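Local coordinates for hypothetical protein PA5202 (PDB 1ZKI) that is a hotdog-fold thioesterase of Pseudomonas aeruginosa that probably hydrolyses acyl-CoA thioesters, at residues A112-R115 with L120-K123; L57-M62 with S76-C81; R9-S14 with H70-Q75. All coordinates share one frame; numbering follows the deposited sequence. Where two conformers were deposited one is given.

Interaction 1. Residues A112-R115 with L120-K123; sequences AEVR and LVAK
Over one face of the Arg115 guanidinium, centred on it, lies Leu120 CD1, 4.1 Å above the plane, and Leu120 CB also approaches NH1. At the edge, in the guanidinium plane, sits Glu113 OE1, bonded to Arg115 NE at 2.9 Å as part of a salt bridge. That bond lies well out of the carboxylate plane, by 52°, and the second bond, Arg115 NH2 to Glu113 OE2, is weak.

Beneath these groups the two strands of the hairpin 107-116/119-130 run antiparallel, at 157°. Glu113 with Lys123 and Arg115 with Leu120 form non-hydrogen-bonded pairs, Val114 with Ala122 a hydrogen-bonded one. The register slips by one residue after Val114, because Val121 and Ala122 both face it: a classic beta bulge. Val114 N gives an almost straight bond to Ala122 O (2.9 Å, 174°), while Val114 O takes two donors from the same face of its carbonyl plane, Val121 N at 2.8 Å and Ala122 N at 3.3 Å.

Val114 CB packs on Ala122 CB (4.2 Å) on the face turned to helix 51-70. On the other face Lys123, bent at its second, third and fourth torsions, lays CE 3.1 Å from Ala112 O and carries NZ to Glu111 of its own chain and Glu111 of the second subunit. The Val114 and Ala122 face is thus apolar, whereas the other mixes charged groups with Leu120; there Leu120 and Lys123 touch Leu101 of the second subunit, and the lysine probably offsets two nearby carboxylates.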
loop_
_atom_site.group_PDB
_atom_site.type_symbol
_atom_site.label_atom_id
_atom_site.label_comp_id
_atom_site.label_asym_id
_atom_site.label_seq_id
_atom_site.Cartn_x
_atom_site.Cartn_y
_atom_site.Cartn_z
ATOM N N ALA A 112 -4.429 -3.904 -1.220
ATOM C CA ALA A 112 -5.627 -4.030 -2.055
ATOM C C ALA A 112 -5.829 -2.780 -2.880
ATOM O O ALA A 112 -5.370 -1.700 -2.502
ATOM C CB ALA A 112 -6.870 -4.333 -1.208
ATOM N N GLU A 113 -6.469 -2.934 -4.035
ATOM C CA GLU A 113 -6.847 -1.796 -4.850
ATOM C C GLU A 113 -8.301 -1.961 -5.261
ATOM O O GLU A 113 -8.787 -3.091 -5.422
ATOM C CB GLU A 113 -5.950 -1.643 -6.092
ATOM C CG GLU A 113 -5.997 -2.810 -7.033
ATOM C CD GLU A 113 -5.317 -2.520 -8.375
ATOM O OE1 GLU A 113 -5.564 -3.286 -9.330
ATOM O OE2 GLU A 113 -4.570 -1.522 -8.476
ATOM N N VAL A 114 -8.998 -0.840 -5.359
ATOM C CA VAL A 114 -10.369 -0.817 -5.852
ATOM C C VAL A 114 -10.341 -0.073 -7.171
ATOM O O VAL A 114 -9.736 1.005 -7.267
ATOM C CB VAL A 114 -11.310 -0.094 -4.872
ATOM C CG1 VAL A 114 -12.753 -0.061 -5.422
ATOM C CG2 VAL A 114 -11.252 -0.773 -3.483
ATOM N N ARG A 115 -10.985 -0.652 -8.177
ATOM C CA ARG A 115 -11.003 -0.058 -9.511
ATOM C C ARG A 115 -12.398 -0.089 -10.104
ATOM O O ARG A 115 -13.240 -0.905 -9.725
ATOM C CB ARG A 115 -10.063 -0.816 -10.455
ATOM C CG ARG A 115 -8.591 -0.646 -10.144
ATOM C CD ARG A 115 -7.711 -1.272 -11.245
ATOM N NE ARG A 115 -6.325 -0.957 -10.948
ATOM C CZ ARG A 115 -5.701 0.138 -11.361
ATOM N NH1 ARG A 115 -6.324 1.015 -12.136
ATOM N NH2 ARG A 115 -4.449 0.348 -10.999
ATOM N N LEU A 120 -8.542 3.994 -11.110
ATOM C CA LEU A 120 -8.155 3.642 -9.742
ATOM C C LEU A 120 -8.984 4.452 -8.764
ATOM O O LEU A 120 -8.947 5.692 -8.776
ATOM C CB LEU A 120 -6.657 3.876 -9.505
ATOM C CG LEU A 120 -6.128 3.517 -8.116
ATOM C CD1 LEU A 120 -6.330 2.052 -7.769
ATOM C CD2 LEU A 120 -4.629 3.891 -7.996
ATOM N N VAL A 121 -9.743 3.748 -7.933
ATOM C CA VAL A 121 -10.659 4.394 -6.991
ATOM C C VAL A 121 -10.049 4.514 -5.591
ATOM O O VAL A 121 -10.172 5.569 -4.935
ATOM C CB VAL A 121 -12.010 3.625 -6.927
ATOM C CG1 VAL A 121 -12.891 4.118 -5.764
ATOM C CG2 VAL A 121 -12.752 3.774 -8.280
ATOM N N ALA A 122 -9.427 3.438 -5.115
ATOM C CA ALA A 122 -8.830 3.463 -3.755
ATOM C C ALA A 122 -7.696 2.453 -3.676
ATOM O O ALA A 122 -7.614 1.538 -4.492
ATOM C CB ALA A 122 -9.893 3.162 -2.689
ATOM N N LYS A 123 -6.808 2.646 -2.712
ATOM C CA LYS A 123 -5.670 1.748 -2.536
ATOM C C LYS A 123 -5.449 1.649 -1.039
ATOM O O LYS A 123 -5.607 2.644 -0.317
ATOM C CB LYS A 123 -4.412 2.321 -3.192
ATOM C CG LYS A 123 -3.178 1.401 -3.086
ATOM C CD LYS A 123 -3.231 0.322 -4.178
ATOM C CE LYS A 123 -2.586 -1.001 -3.754
ATOM N NZ LYS A 123 -1.126 -0.986 -3.798
#

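Interaction 2. Residues L57-M62 with S76-C81; sequences LMDVTM and SVTLEC
Asp59 and Met62, on the central helix 51-70 of the hotdog fold, meet Thr78 and Cys81 on strand 76-85, an outermost strand of the antiparallel sheet within this chain. Asp59 and Thr78 make the polar part of the contact. Their CA atoms are the nearest across the two segments, yet 7.8 Å apart, so side chains alone bridge the gap. With CG anti to the backbone N (chi1 179°), Asp59 extends its carboxylate to the strand, where OD1 accepts a hydrogen bond of 2.7 Å from Thr78 OG1. The bond uses the syn lone pair of OD1, on the side of the other carboxylate oxygen. Thr78 CG2 also lies beside OD1, at 3.7 Å, so both branches of the threonine border the same oxygen.

One helical turn on, the chemistry becomes apolar. Met62 is a selenomethionine whose side chain runs extended beyond CG, pointing toward the strand from its first bond; Val110, Ala112 and Phe128 of the sheet also pack against it. A beta bulge lies between Thr78 and Cys81, with Leu79 and Glu80 both facing Thr127 of the adjacent strand. Beyond it the Cys81 side chain, SG anti to the backbone N (chi1 -168°), points back to the helix. There its sulfur packs against the selenium, Cys81 SG to Met62 SE 3.7 Å, with Met62 CE only slightly farther from SG, at 3.9 Å.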
loop_
_atom_site.group_PDB
_atom_site.type_symbol
_atom_site.label_atom_id
_atom_site.label_comp_id
_atom_site.label_asym_id
_atom_site.label_seq_id
_atom_site.Cartn_x
_atom_site.Cartn_y
_atom_site.Cartn_z
ATOM N N LEU A 57 -15.607 -2.941 1.569
ATOM C CA LEU A 57 -15.212 -3.764 0.445
ATOM C C LEU A 57 -13.753 -4.203 0.579
ATOM O O LEU A 57 -13.444 -5.414 0.482
ATOM C CB LEU A 57 -15.421 -2.981 -0.843
ATOM C CG LEU A 57 -14.765 -3.559 -2.096
ATOM C CD1 LEU A 57 -15.391 -4.921 -2.443
ATOM C CD2 LEU A 57 -14.934 -2.552 -3.231
HETATM N N MSE A 58 -12.860 -3.245 0.837
HETATM C CA MSE A 58 -11.449 -3.570 0.959
HETATM C C MSE A 58 -11.164 -4.553 2.106
HETATM O O MSE A 58 -10.467 -5.541 1.917
HETATM C CB MSE A 58 -10.608 -2.299 1.130
HETATM C CG MSE A 58 -9.124 -2.607 1.170
HETATM SE SE MSE A 58 -8.151 -0.943 1.132
HETATM C CE MSE A 58 -8.645 -0.420 -0.688
ATOM N N ASP A 59 -11.717 -4.281 3.284
ATOM C CA ASP A 59 -11.478 -5.146 4.452
ATOM C C ASP A 59 -11.940 -6.590 4.171
ATOM O O ASP A 59 -11.236 -7.571 4.485
ATOM C CB ASP A 59 -12.181 -4.568 5.683
ATOM C CG ASP A 59 -11.989 -5.435 6.913
ATOM O OD1 ASP A 59 -10.836 -5.613 7.364
ATOM O OD2 ASP A 59 -12.985 -5.989 7.391
ATOM N N VAL A 60 -13.115 -6.730 3.560
ATOM C CA VAL A 60 -13.631 -8.055 3.233
ATOM C C VAL A 60 -12.741 -8.788 2.228
ATOM O O VAL A 60 -12.445 -9.968 2.410
ATOM C CB VAL A 60 -15.096 -7.991 2.776
ATOM C CG1 VAL A 60 -15.546 -9.317 2.157
ATOM C CG2 VAL A 60 -16.005 -7.604 3.997
ATOM N N THR A 61 -12.335 -8.091 1.170
ATOM C CA THR A 61 -11.459 -8.684 0.153
ATOM C C THR A 61 -10.113 -9.111 0.761
ATOM O O THR A 61 -9.606 -10.187 0.467
ATOM C CB THR A 61 -11.213 -7.711 -1.026
ATOM O OG1 THR A 61 -12.471 -7.176 -1.461
ATOM C CG2 THR A 61 -10.571 -8.465 -2.201
HETATM N N MSE A 62 -9.538 -8.250 1.601
HETATM C CA MSE A 62 -8.296 -8.590 2.301
HETATM C C MSE A 62 -8.463 -9.826 3.191
HETATM O O MSE A 62 -7.599 -10.682 3.201
HETATM C CB MSE A 62 -7.797 -7.400 3.115
HETATM C CG MSE A 62 -7.276 -6.261 2.271
HETATM SE SE MSE A 62 -6.806 -4.820 3.577
HETATM C CE MSE A 62 -5.629 -3.789 2.422
ATOM N N SER A 76 -8.066 -15.544 10.532
ATOM C CA SER A 76 -7.278 -14.341 10.792
ATOM C C SER A 76 -8.255 -13.195 11.020
ATOM O O SER A 76 -9.413 -13.263 10.582
ATOM C CB SER A 76 -6.332 -14.026 9.625
ATOM O OG SER A 76 -7.034 -14.027 8.386
ATOM N N VAL A 77 -7.797 -12.153 11.711
ATOM C CA VAL A 77 -8.621 -10.969 11.961
ATOM C C VAL A 77 -7.796 -9.717 11.681
ATOM O O VAL A 77 -6.570 -9.727 11.853
ATOM C CB VAL A 77 -9.163 -10.921 13.419
ATOM C CG1 VAL A 77 -10.084 -12.124 13.686
ATOM C CG2 VAL A 77 -8.022 -10.887 14.435
ATOM N N THR A 78 -8.467 -8.661 11.236
ATOM C CA THR A 78 -7.788 -7.404 10.948
ATOM C C THR A 78 -7.218 -6.777 12.226
ATOM O O THR A 78 -7.962 -6.569 13.213
ATOM C CB THR A 78 -8.749 -6.395 10.293
ATOM O OG1 THR A 78 -9.566 -7.060 9.310
ATOM C CG2 THR A 78 -7.970 -5.255 9.644
ATOM N N LEU A 79 -5.912 -6.502 12.242
ATOM C CA LEU A 79 -5.335 -5.681 13.304
ATOM C C LEU A 79 -5.499 -4.193 12.969
ATOM O O LEU A 79 -5.852 -3.388 13.835
ATOM C CB LEU A 79 -3.841 -5.963 13.520
ATOM C CG LEU A 79 -3.397 -7.233 14.239
ATOM C CD1 LEU A 79 -1.886 -7.262 14.240
ATOM C CD2 LEU A 79 -3.958 -7.259 15.671
ATOM N N GLU A 80 -5.191 -3.832 11.725
ATOM C CA GLU A 80 -5.240 -2.425 11.309
ATOM C C GLU A 80 -5.288 -2.353 9.799
ATOM O O GLU A 80 -4.917 -3.300 9.128
ATOM C CB GLU A 80 -4.009 -1.646 11.831
ATOM C CG GLU A 80 -2.645 -2.124 11.286
ATOM C CD GLU A 80 -2.299 -1.514 9.917
ATOM O OE1 GLU A 80 -2.674 -0.351 9.658
ATOM O OE2 GLU A 80 -1.656 -2.212 9.087
ATOM N N CYS A 81 -5.720 -1.218 9.275
ATOM C CA CYS A 81 -5.733 -1.000 7.825
ATOM C C CYS A 81 -5.653 0.483 7.550
ATOM O O CYS A 81 -6.125 1.292 8.359
ATOM C CB CYS A 81 -7.018 -1.570 7.217
ATOM S SG CYS A 81 -6.960 -1.646 5.420
#

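Interaction 3. Residues R9-S14 with H70-Q75; sequences REQMIS and HGFDRQ
Phe72 holds CG anti to its carbonyl carbon (chi1 -78°), which swings the ring toward Gln11 and Met12; Gln11 answers with CG anti to the backbone N and a bend at chi2 of 103°. The ring belongs to a type I beta turn, Gly71 to Arg74, that follows the central helix of the hotdog fold, and it meets the N-terminal segment leading into helix 15-20. The turn closes with Arg74 N bonded to Gly71 O, an oxygen that also accepts from His70 ND1 at 2.8 Å; the two donors reach it from opposite faces of the carbonyl plane, which helps fix the peptide just before Phe72.

Across the contact no hydrogen bond forms. The Gln11 chain runs alongside Phe72 but the opposite way, its amide tilted only 20° from the ring plane. Gln11 OE1 comes within 3.7 Å of Phe72 CB, while further back along the chain Gln11 CG lies 3.9 Å from Phe72 CD1. Met12, a selenomethionine, is buried further by Leu64 of helix 51-70 and by Pro24 and Leu27 of strand 23-27. It crosses the ring at a slant, with Met12 CG 4.1 Å from Phe72 CE1.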
loop_
_atom_site.group_PDB
_atom_site.type_symbol
_atom_site.label_atom_id
_atom_site.label_comp_id
_atom_site.label_asym_id
_atom_site.label_seq_id
_atom_site.Cartn_x
_atom_site.Cartn_y
_atom_site.Cartn_z
ATOM N N ARG A 9 -20.394 -20.014 -1.249
ATOM C CA ARG A 9 -20.563 -18.582 -0.974
ATOM C C ARG A 9 -20.795 -18.316 0.514
ATOM O O ARG A 9 -20.215 -17.378 1.079
ATOM C CB ARG A 9 -21.691 -17.966 -1.818
ATOM C CG ARG A 9 -21.695 -16.432 -1.820
ATOM C CD ARG A 9 -22.747 -15.856 -2.768
ATOM N NE ARG A 9 -22.671 -14.395 -2.848
ATOM C CZ ARG A 9 -23.350 -13.560 -2.061
ATOM N NH1 ARG A 9 -23.211 -12.245 -2.202
ATOM N NH2 ARG A 9 -24.172 -14.031 -1.130
ATOM N N GLU A 10 -21.631 -19.142 1.144
ATOM C CA GLU A 10 -21.967 -18.982 2.562
ATOM C C GLU A 10 -20.735 -18.976 3.472
ATOM O O GLU A 10 -20.775 -18.444 4.577
ATOM C CB GLU A 10 -22.969 -20.057 3.008
ATOM C CG GLU A 10 -23.481 -19.911 4.444
ATOM C CD GLU A 10 -24.033 -18.521 4.747
ATOM O OE1 GLU A 10 -23.436 -17.820 5.591
ATOM O OE2 GLU A 10 -25.055 -18.127 4.138
ATOM N N GLN A 11 -19.642 -19.560 2.989
ATOM C CA GLN A 11 -18.396 -19.656 3.755
ATOM C C GLN A 11 -17.562 -18.366 3.644
ATOM O O GLN A 11 -16.588 -18.166 4.382
ATOM C CB GLN A 11 -17.600 -20.867 3.240
ATOM C CG GLN A 11 -16.220 -21.076 3.846
ATOM C CD GLN A 11 -16.182 -22.186 4.886
ATOM O OE1 GLN A 11 -15.231 -22.975 4.929
ATOM N NE2 GLN A 11 -17.213 -22.256 5.729
HETATM N N MSE A 12 -17.945 -17.491 2.720
HETATM C CA MSE A 12 -17.139 -16.317 2.407
HETATM C C MSE A 12 -17.819 -14.996 2.739
HETATM O O MSE A 12 -17.278 -13.924 2.427
HETATM C CB MSE A 12 -16.786 -16.321 0.927
HETATM C CG MSE A 12 -16.014 -17.534 0.492
HETATM SE SE MSE A 12 -15.578 -17.303 -1.369
HETATM C CE MSE A 12 -17.255 -17.859 -2.175
ATOM N N ILE A 13 -19.012 -15.065 3.321
ATOM C CA ILE A 13 -19.813 -13.864 3.530
ATOM C C ILE A 13 -20.240 -13.737 4.983
ATOM O O ILE A 13 -20.194 -14.711 5.741
ATOM C CB ILE A 13 -21.066 -13.835 2.609
ATOM C CG1 ILE A 13 -22.024 -14.985 2.969
ATOM C CG2 ILE A 13 -20.659 -13.887 1.137
ATOM C CD1 ILE A 13 -23.292 -15.056 2.112
ATOM N N SER A 14 -20.638 -12.532 5.366
ATOM C CA SER A 14 -21.151 -12.268 6.711
ATOM C C SER A 14 -22.445 -11.461 6.556
ATOM O O SER A 14 -22.746 -10.990 5.456
ATOM C CB SER A 14 -20.142 -11.443 7.516
ATOM O OG SER A 14 -19.917 -10.160 6.930
ATOM N N HIS A 70 -3.948 -18.935 4.264
ATOM C CA HIS A 70 -3.879 -19.878 5.397
ATOM C C HIS A 70 -4.918 -21.012 5.368
ATOM O O HIS A 70 -4.845 -21.958 6.173
ATOM C CB HIS A 70 -3.863 -19.163 6.764
ATOM C CG HIS A 70 -5.019 -18.241 7.005
ATOM N ND1 HIS A 70 -6.333 -18.666 7.030
ATOM C CD2 HIS A 70 -5.049 -16.918 7.297
ATOM C CE1 HIS A 70 -7.122 -17.637 7.290
ATOM N NE2 HIS A 70 -6.367 -16.563 7.454
ATOM N N GLY A 71 -5.863 -20.928 4.433
ATOM C CA GLY A 71 -6.944 -21.908 4.330
ATOM C C GLY A 71 -8.150 -21.477 5.141
ATOM O O GLY A 71 -8.017 -20.788 6.162
ATOM N N PHE A 72 -9.333 -21.896 4.693
ATOM C CA PHE A 72 -10.589 -21.524 5.357
ATOM C C PHE A 72 -10.825 -22.318 6.636
ATOM O O PHE A 72 -11.761 -22.036 7.393
ATOM C CB PHE A 72 -11.775 -21.633 4.391
ATOM C CG PHE A 72 -11.866 -20.484 3.435
ATOM C CD1 PHE A 72 -12.693 -19.391 3.712
ATOM C CD2 PHE A 72 -11.094 -20.470 2.274
ATOM C CE1 PHE A 72 -12.770 -18.303 2.831
ATOM C CE2 PHE A 72 -11.155 -19.388 1.390
ATOM C CZ PHE A 72 -11.995 -18.296 1.669
ATOM N N ASP A 73 -9.953 -23.295 6.880
ATOM C CA ASP A 73 -9.957 -24.068 8.120
ATOM C C ASP A 73 -9.187 -23.342 9.227
ATOM O O ASP A 73 -9.101 -23.831 10.358
ATOM C CB ASP A 73 -9.347 -25.452 7.876
ATOM C CG ASP A 73 -7.866 -25.386 7.498
ATOM O OD1 ASP A 73 -7.458 -24.446 6.767
ATOM O OD2 ASP A 73 -7.108 -26.286 7.929
ATOM N N ARG A 74 -8.583 -22.210 8.873
ATOM C CA ARG A 74 -7.905 -21.351 9.840
ATOM C C ARG A 74 -8.495 -19.948 9.775
ATOM O O ARG A 74 -9.179 -19.602 8.806
ATOM C CB ARG A 74 -6.401 -21.307 9.574
ATOM C CG ARG A 74 -5.645 -22.481 10.163
ATOM C CD ARG A 74 -4.145 -22.296 10.008
ATOM N NE ARG A 74 -3.409 -23.077 10.999
ATOM C CZ ARG A 74 -3.072 -24.355 10.859
ATOM N NH1 ARG A 74 -3.394 -25.023 9.755
ATOM N NH2 ARG A 74 -2.409 -24.968 11.830
ATOM N N GLN A 75 -8.238 -19.148 10.809
ATOM C CA GLN A 75 -8.817 -17.812 10.889
ATOM C C GLN A 75 -7.746 -16.739 11.030
ATOM O O GLN A 75 -6.664 -16.993 11.559
ATOM C CB GLN A 75 -9.785 -17.726 12.073
ATOM C CG GLN A 75 -10.869 -18.808 12.094
ATOM C CD GLN A 75 -11.835 -18.695 10.919
ATOM O OE1 GLN A 75 -12.218 -19.702 10.311
ATOM N NE2 GLN A 75 -12.237 -17.468 10.601
#

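How the interactions relate
Interactions 1 and 2 reach the same sheet and meet at the helix: strands 119-130 and 76-85 are neighbours, and Met58 of the helix packs on Ala112 and Val114, with Ala112 CB 3.7 Å from Met58 CG. Interaction 1 is mostly buried and relies on backbone hydrogen bonds, interaction 2 is partly buried and depends on side chains alone. Interaction 3 lies farther from the chain's centre, between two loop segments, and has van der Waals contacts only. It touches interaction 2 where Ser76 OG and His70 NE2 are 2.8 Å apart, a probable hydrogen bond, but its nearest atoms stay about 15 Å from those of interaction 1.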